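Local atomic coordinates of free methionine-R-sulfoxide reductase (Saccharomyces cerevisiae, PDB entry 1F5M), a protein that catalyses the reversible, thioredoxin-dependent reduction of the R-enantiomer of free methionine sulfoxide to methionine and helps protect yeast against oxidative stress. Residues L28-W42 and F165-F179. Sequence-based numbering, arbitrary orientation.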
loop_
_atom_site.group_PDB
_atom_site.type_symbol
_atom_site.label_atom_id
_atom_site.label_comp_id
_atom_site.label_asym_id
_atom_site.label_seq_id
_atom_site.Cartn_x
_atom_site.Cartn_y
_atom_site.Cartn_z
ATOM N N LEU B 28 8.268 -5.870 15.103
ATOM C CA LEU B 28 7.221 -5.385 14.217
ATOM C C LEU B 28 6.040 -4.956 15.058
ATOM O O LEU B 28 5.492 -3.885 14.831
ATOM C CB LEU B 28 6.791 -6.464 13.206
ATOM C CG LEU B 28 5.725 -6.050 12.184
ATOM C CD1 LEU B 28 5.901 -6.867 10.966
ATOM C CD2 LEU B 28 4.312 -6.224 12.732
ATOM N N LEU B 29 5.644 -5.774 16.032
ATOM C CA LEU B 29 4.502 -5.428 16.902
ATOM C C LEU B 29 4.775 -4.091 17.602
ATOM O O LEU B 29 3.863 -3.238 17.705
ATOM C CB LEU B 29 4.259 -6.536 17.941
ATOM C CG LEU B 29 3.784 -7.912 17.409
ATOM C CD1 LEU B 29 3.642 -8.858 18.592
ATOM C CD2 LEU B 29 2.443 -7.817 16.612
ATOM N N LEU B 30 6.022 -3.892 18.069
ATOM C CA LEU B 30 6.404 -2.640 18.749
ATOM C C LEU B 30 6.387 -1.465 17.761
ATOM O O LEU B 30 5.950 -0.380 18.112
ATOM C CB LEU B 30 7.793 -2.754 19.374
ATOM C CG LEU B 30 7.852 -3.756 20.535
ATOM C CD1 LEU B 30 9.273 -3.848 21.076
ATOM C CD2 LEU B 30 6.875 -3.299 21.625
ATOM N N SER B 31 6.869 -1.673 16.536
ATOM C CA SER B 31 6.837 -0.593 15.543
ATOM C C SER B 31 5.374 -0.252 15.192
ATOM O O SER B 31 5.017 0.900 15.056
ATOM C CB SER B 31 7.571 -0.999 14.259
ATOM O OG SER B 31 8.991 -1.045 14.413
ATOM N N TYR B 32 4.523 -1.252 15.012
ATOM C CA TYR B 32 3.148 -0.957 14.662
ATOM C C TYR B 32 2.500 -0.109 15.754
ATOM O O TYR B 32 1.767 0.834 15.476
ATOM C CB TYR B 32 2.336 -2.238 14.458
ATOM C CG TYR B 32 0.884 -1.927 14.245
ATOM C CD1 TYR B 32 0.428 -1.566 12.993
ATOM C CD2 TYR B 32 0.005 -1.833 15.330
ATOM C CE1 TYR B 32 -0.838 -1.115 12.799
ATOM C CE2 TYR B 32 -1.292 -1.365 15.151
ATOM C CZ TYR B 32 -1.693 -1.002 13.865
ATOM O OH TYR B 32 -2.920 -0.477 13.640
ATOM N N GLU B 33 2.766 -0.458 17.007
ATOM C CA GLU B 33 2.217 0.267 18.146
ATOM C C GLU B 33 2.703 1.729 18.139
ATOM O O GLU B 33 1.926 2.663 18.286
ATOM C CB GLU B 33 2.664 -0.456 19.420
ATOM C CG GLU B 33 2.301 0.198 20.757
ATOM C CD GLU B 33 2.789 -0.663 21.936
ATOM O OE1 GLU B 33 2.421 -1.879 21.966
ATOM O OE2 GLU B 33 3.533 -0.130 22.802
ATOM N N GLY B 34 3.989 1.931 17.960
ATOM C CA GLY B 34 4.480 3.286 17.938
ATOM C C GLY B 34 4.006 4.081 16.721
ATOM O O GLY B 34 3.776 5.282 16.836
ATOM N N LEU B 35 3.875 3.426 15.561
ATOM C CA LEU B 35 3.440 4.098 14.340
ATOM C C LEU B 35 1.963 4.415 14.324
ATOM O O LEU B 35 1.544 5.390 13.672
ATOM C CB LEU B 35 3.782 3.243 13.114
ATOM C CG LEU B 35 5.282 3.169 12.809
ATOM C CD1 LEU B 35 5.574 2.039 11.854
ATOM C CD2 LEU B 35 5.742 4.515 12.235
ATOM N N SER B 36 1.173 3.621 15.046
ATOM C CA SER B 36 -0.293 3.797 15.079
ATOM C C SER B 36 -0.838 4.560 16.280
ATOM O O SER B 36 -2.044 4.874 16.352
ATOM C CB SER B 36 -0.976 2.426 15.018
ATOM O OG SER B 36 -0.725 1.684 16.214
ATOM N N ASP B 37 0.037 4.876 17.224
ATOM C CA ASP B 37 -0.413 5.579 18.416
ATOM C C ASP B 37 -1.103 6.892 18.125
ATOM O O ASP B 37 -2.182 7.165 18.671
ATOM C CB ASP B 37 0.736 5.866 19.373
ATOM C CG ASP B 37 0.267 6.677 20.592
ATOM O OD1 ASP B 37 -0.682 6.215 21.276
ATOM O OD2 ASP B 37 0.823 7.778 20.843
ATOM N N GLY B 38 -0.487 7.689 17.260
ATOM C CA GLY B 38 -1.018 8.996 16.932
ATOM C C GLY B 38 -2.336 9.208 16.194
ATOM O O GLY B 38 -2.787 10.353 16.125
ATOM N N GLN B 39 -2.945 8.171 15.614
ATOM C CA GLN B 39 -4.214 8.365 14.907
ATOM C C GLN B 39 -4.944 7.056 14.758
ATOM O O GLN B 39 -4.323 5.985 14.757
ATOM C CB GLN B 39 -4.022 9.033 13.521
ATOM C CG GLN B 39 -3.126 8.287 12.504
ATOM C CD GLN B 39 -1.729 8.028 13.030
ATOM O OE1 GLN B 39 -1.351 6.871 13.295
ATOM N NE2 GLN B 39 -0.949 9.085 13.195
ATOM N N VAL B 40 -6.273 7.142 14.675
ATOM C CA VAL B 40 -7.079 5.948 14.521
ATOM C C VAL B 40 -7.362 5.710 13.041
ATOM O O VAL B 40 -7.907 4.679 12.685
ATOM C CB VAL B 40 -8.426 6.045 15.312
ATOM C CG1 VAL B 40 -8.140 6.385 16.801
ATOM C CG2 VAL B 40 -9.351 7.097 14.682
ATOM N N ASN B 41 -6.979 6.653 12.178
ATOM C CA ASN B 41 -7.231 6.480 10.746
ATOM C C ASN B 41 -6.770 5.100 10.273
ATOM O O ASN B 41 -5.562 4.777 10.276
ATOM C CB ASN B 41 -6.547 7.577 9.920
ATOM C CG ASN B 41 -6.961 7.515 8.466
ATOM O OD1 ASN B 41 -6.410 6.742 7.675
ATOM N ND2 ASN B 41 -7.980 8.297 8.114
ATOM N N TRP B 42 -7.713 4.290 9.826
ATOM C CA TRP B 42 -7.312 2.938 9.477
ATOM C C TRP B 42 -6.531 2.784 8.241
ATOM O O TRP B 42 -5.741 1.830 8.148
ATOM C CB TRP B 42 -8.485 1.963 9.449
ATOM C CG TRP B 42 -9.444 2.133 8.326
ATOM C CD1 TRP B 42 -10.674 2.730 8.383
ATOM C CD2 TRP B 42 -9.319 1.595 6.998
ATOM N NE1 TRP B 42 -11.323 2.584 7.180
ATOM C CE2 TRP B 42 -10.514 1.891 6.314
ATOM C CE3 TRP B 42 -8.313 0.876 6.327
ATOM C CZ2 TRP B 42 -10.739 1.500 4.988
ATOM C CZ3 TRP B 42 -8.540 0.485 4.997
ATOM C CH2 TRP B 42 -9.746 0.802 4.348
ATOM N N PHE B 165 1.852 -14.548 15.717
ATOM C CA PHE B 165 2.198 -13.119 15.646
ATOM C C PHE B 165 1.186 -12.303 14.859
ATOM O O PHE B 165 0.900 -11.147 15.221
ATOM C CB PHE B 165 3.606 -12.890 15.065
ATOM C CG PHE B 165 4.726 -12.954 16.121
ATOM C CD1 PHE B 165 5.539 -14.102 16.256
ATOM C CD2 PHE B 165 4.941 -11.878 17.009
ATOM C CE1 PHE B 165 6.547 -14.183 17.251
ATOM C CE2 PHE B 165 5.955 -11.938 18.030
ATOM C CZ PHE B 165 6.760 -13.090 18.147
ATOM N N LEU B 166 0.626 -12.858 13.787
ATOM C CA LEU B 166 -0.314 -12.045 13.023
ATOM C C LEU B 166 -1.624 -11.878 13.779
ATOM O O LEU B 166 -2.319 -10.874 13.581
ATOM C CB LEU B 166 -0.579 -12.637 11.650
ATOM C CG LEU B 166 0.605 -12.617 10.700
ATOM C CD1 LEU B 166 0.248 -13.422 9.425
ATOM C CD2 LEU B 166 0.935 -11.192 10.318
ATOM N N GLU B 167 -1.996 -12.846 14.625
ATOM C CA GLU B 167 -3.239 -12.674 15.372
ATOM C C GLU B 167 -3.015 -11.632 16.458
ATOM O O GLU B 167 -3.960 -10.993 16.867
ATOM C CB GLU B 167 -3.757 -14.010 15.967
ATOM C CG GLU B 167 -4.304 -14.933 14.861
ATOM C CD GLU B 167 -5.134 -16.107 15.363
ATOM O OE1 GLU B 167 -4.975 -16.487 16.542
ATOM O OE2 GLU B 167 -5.944 -16.657 14.561
ATOM N N LYS B 168 -1.783 -11.445 16.928
ATOM C CA LYS B 168 -1.535 -10.421 17.946
ATOM C C LYS B 168 -1.641 -9.063 17.247
ATOM O O LYS B 168 -2.198 -8.100 17.795
ATOM C CB LYS B 168 -0.135 -10.519 18.503
ATOM C CG LYS B 168 0.063 -11.615 19.546
ATOM C CD LYS B 168 1.570 -11.813 19.830
ATOM C CE LYS B 168 1.764 -12.901 20.887
ATOM N NZ LYS B 168 3.195 -13.224 21.129
ATOM N N LEU B 169 -1.122 -9.026 16.023
ATOM C CA LEU B 169 -1.129 -7.806 15.229
ATOM C C LEU B 169 -2.549 -7.374 14.895
ATOM O O LEU B 169 -2.845 -6.180 14.868
ATOM C CB LEU B 169 -0.345 -8.003 13.924
ATOM C CG LEU B 169 -0.312 -6.773 12.977
ATOM C CD1 LEU B 169 0.360 -5.581 13.694
ATOM C CD2 LEU B 169 0.486 -7.134 11.711
ATOM N N ALA B 170 -3.401 -8.347 14.600
ATOM C CA ALA B 170 -4.776 -8.097 14.260
ATOM C C ALA B 170 -5.469 -7.475 15.472
ATOM O O ALA B 170 -6.306 -6.593 15.332
ATOM C CB ALA B 170 -5.484 -9.446 13.821
ATOM N N LYS B 171 -5.131 -7.941 16.666
ATOM C CA LYS B 171 -5.749 -7.374 17.867
ATOM C C LYS B 171 -5.309 -5.908 18.094
ATOM O O LYS B 171 -6.104 -5.062 18.532
ATOM C CB LYS B 171 -5.416 -8.245 19.081
ATOM C CG LYS B 171 -6.173 -9.557 19.093
ATOM C CD LYS B 171 -5.728 -10.412 20.265
ATOM C CE LYS B 171 -6.437 -11.767 20.249
ATOM N NZ LYS B 171 -6.215 -12.504 18.941
ATOM N N LEU B 172 -4.062 -5.618 17.756
ATOM C CA LEU B 172 -3.505 -4.278 17.914
ATOM C C LEU B 172 -4.121 -3.324 16.902
ATOM O O LEU B 172 -4.214 -2.093 17.144
ATOM C CB LEU B 172 -1.969 -4.288 17.722
ATOM C CG LEU B 172 -1.072 -4.881 18.795
ATOM C CD1 LEU B 172 0.392 -4.738 18.411
ATOM C CD2 LEU B 172 -1.347 -4.185 20.111
ATOM N N ILE B 173 -4.514 -3.882 15.761
ATOM C CA ILE B 173 -5.130 -3.111 14.693
ATOM C C ILE B 173 -6.539 -2.771 15.156
ATOM O O ILE B 173 -6.990 -1.615 15.051
ATOM C CB ILE B 173 -5.173 -3.949 13.376
ATOM C CG1 ILE B 173 -3.794 -3.894 12.711
ATOM C CG2 ILE B 173 -6.285 -3.468 12.438
ATOM C CD1 ILE B 173 -3.639 -4.771 11.511
ATOM N N ASN B 174 -7.235 -3.771 15.688
ATOM C CA ASN B 174 -8.600 -3.530 16.178
ATOM C C ASN B 174 -8.652 -2.419 17.246
ATOM O O ASN B 174 -9.569 -1.578 17.243
ATOM C CB ASN B 174 -9.184 -4.786 16.793
ATOM C CG ASN B 174 -10.507 -4.519 17.491
ATOM O OD1 ASN B 174 -10.661 -4.828 18.677
ATOM N ND2 ASN B 174 -11.473 -3.947 16.758
ATOM N N LYS B 175 -7.685 -2.433 18.166
ATOM C CA LYS B 175 -7.654 -1.447 19.250
ATOM C C LYS B 175 -7.120 -0.100 18.822
ATOM O O LYS B 175 -7.332 0.901 19.513
ATOM C CB LYS B 175 -6.776 -1.933 20.412
ATOM C CG LYS B 175 -7.185 -3.275 20.990
ATOM C CD LYS B 175 -5.931 -4.084 21.351
ATOM C CE LYS B 175 -5.366 -3.725 22.724
ATOM N NZ LYS B 175 -6.280 -4.230 23.824
ATOM N N SER B 176 -6.398 -0.067 17.707
ATOM C CA SER B 176 -5.793 1.174 17.253
ATOM C C SER B 176 -6.515 1.844 16.103
ATOM O O SER B 176 -6.278 3.025 15.802
ATOM C CB SER B 176 -4.319 0.914 16.856
ATOM O OG SER B 176 -4.205 0.148 15.664
ATOM N N CYS B 177 -7.378 1.102 15.436
ATOM C CA CYS B 177 -8.068 1.661 14.296
ATOM C C CYS B 177 -9.555 1.725 14.515
ATOM O O CYS B 177 -10.136 0.950 15.284
ATOM C CB CYS B 177 -7.814 0.821 13.046
ATOM S SG CYS B 177 -6.082 0.549 12.598
ATOM N N VAL B 178 -10.170 2.665 13.820
ATOM C CA VAL B 178 -11.603 2.827 13.851
ATOM C C VAL B 178 -12.032 2.542 12.409
ATOM O O VAL B 178 -11.715 3.282 11.474
ATOM C CB VAL B 178 -12.011 4.251 14.250
ATOM C CG1 VAL B 178 -13.493 4.459 13.963
ATOM C CG2 VAL B 178 -11.757 4.478 15.743
ATOM N N PHE B 179 -12.725 1.441 12.218
ATOM C CA PHE B 179 -13.191 1.080 10.891
ATOM C C PHE B 179 -14.605 1.621 10.648
ATOM O O PHE B 179 -14.898 2.022 9.492
ATOM C CB PHE B 179 -13.167 -0.437 10.753
ATOM C CG PHE B 179 -11.794 -0.994 10.648
ATOM C CD1 PHE B 179 -11.124 -1.451 11.777
ATOM C CD2 PHE B 179 -11.142 -1.020 9.419
ATOM C CE1 PHE B 179 -9.816 -1.931 11.682
ATOM C CE2 PHE B 179 -9.824 -1.500 9.310
ATOM C CZ PHE B 179 -9.163 -1.954 10.434
HETATM O O HOH W 1 -4.661 4.645 17.148
HETATM O O HOH W 2 -10.407 5.649 10.374
#
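Leu-29 fits as a knob into a hole formed by Phe-165, Lys-168, Leu-169 and Leu-172. Leu-29 CD1 meets the edge of the Phe-165 ring, in its plane, 3.6 Å from Phe-165 CD2. Leu-29 CD2 lies over the backbone of Leu-169. One turn on, Tyr-32 is a second knob, among Leu-169, Leu-172, Ile-173 and Ser-176. With CG anti to the backbone N (chi1 174°), its ring reaches across to helix 165-176. Leu-169 CD1 makes an off-centre CH-pi contact with that ring, 3.7 Å from Tyr-32 CG. Tyr-32 OH donates a hydrogen bond to Ser-176 OG, which lies in the ring plane; the modelled 2.5 Å is very short and its exact length doubtful. Ser-176 OG also donates to Leu-172 O, 2.7 Å away, back into its own helix. A water lies 2.7 Å from both Ser-36 O and Ser-176 O. Beyond the turn, Val-40 O accepts from Val-178 N at 3.2 Å, and the two valine side chains lie side by side. Trp-42 CB sits over the Phe-179 face, and its five-membered ring forms an offset stack with that ring, planes at 28°. Ala-170 of helix 165-176 packs on strands 131-138 and 144-152. The two helix segments run nearly parallel, 9° apart and 10.5 Å between axes. Helix 160-176 lies on the antiparallel sheet and helix 21-36 packs alongside it, as part of the helical layer of the GAF domain.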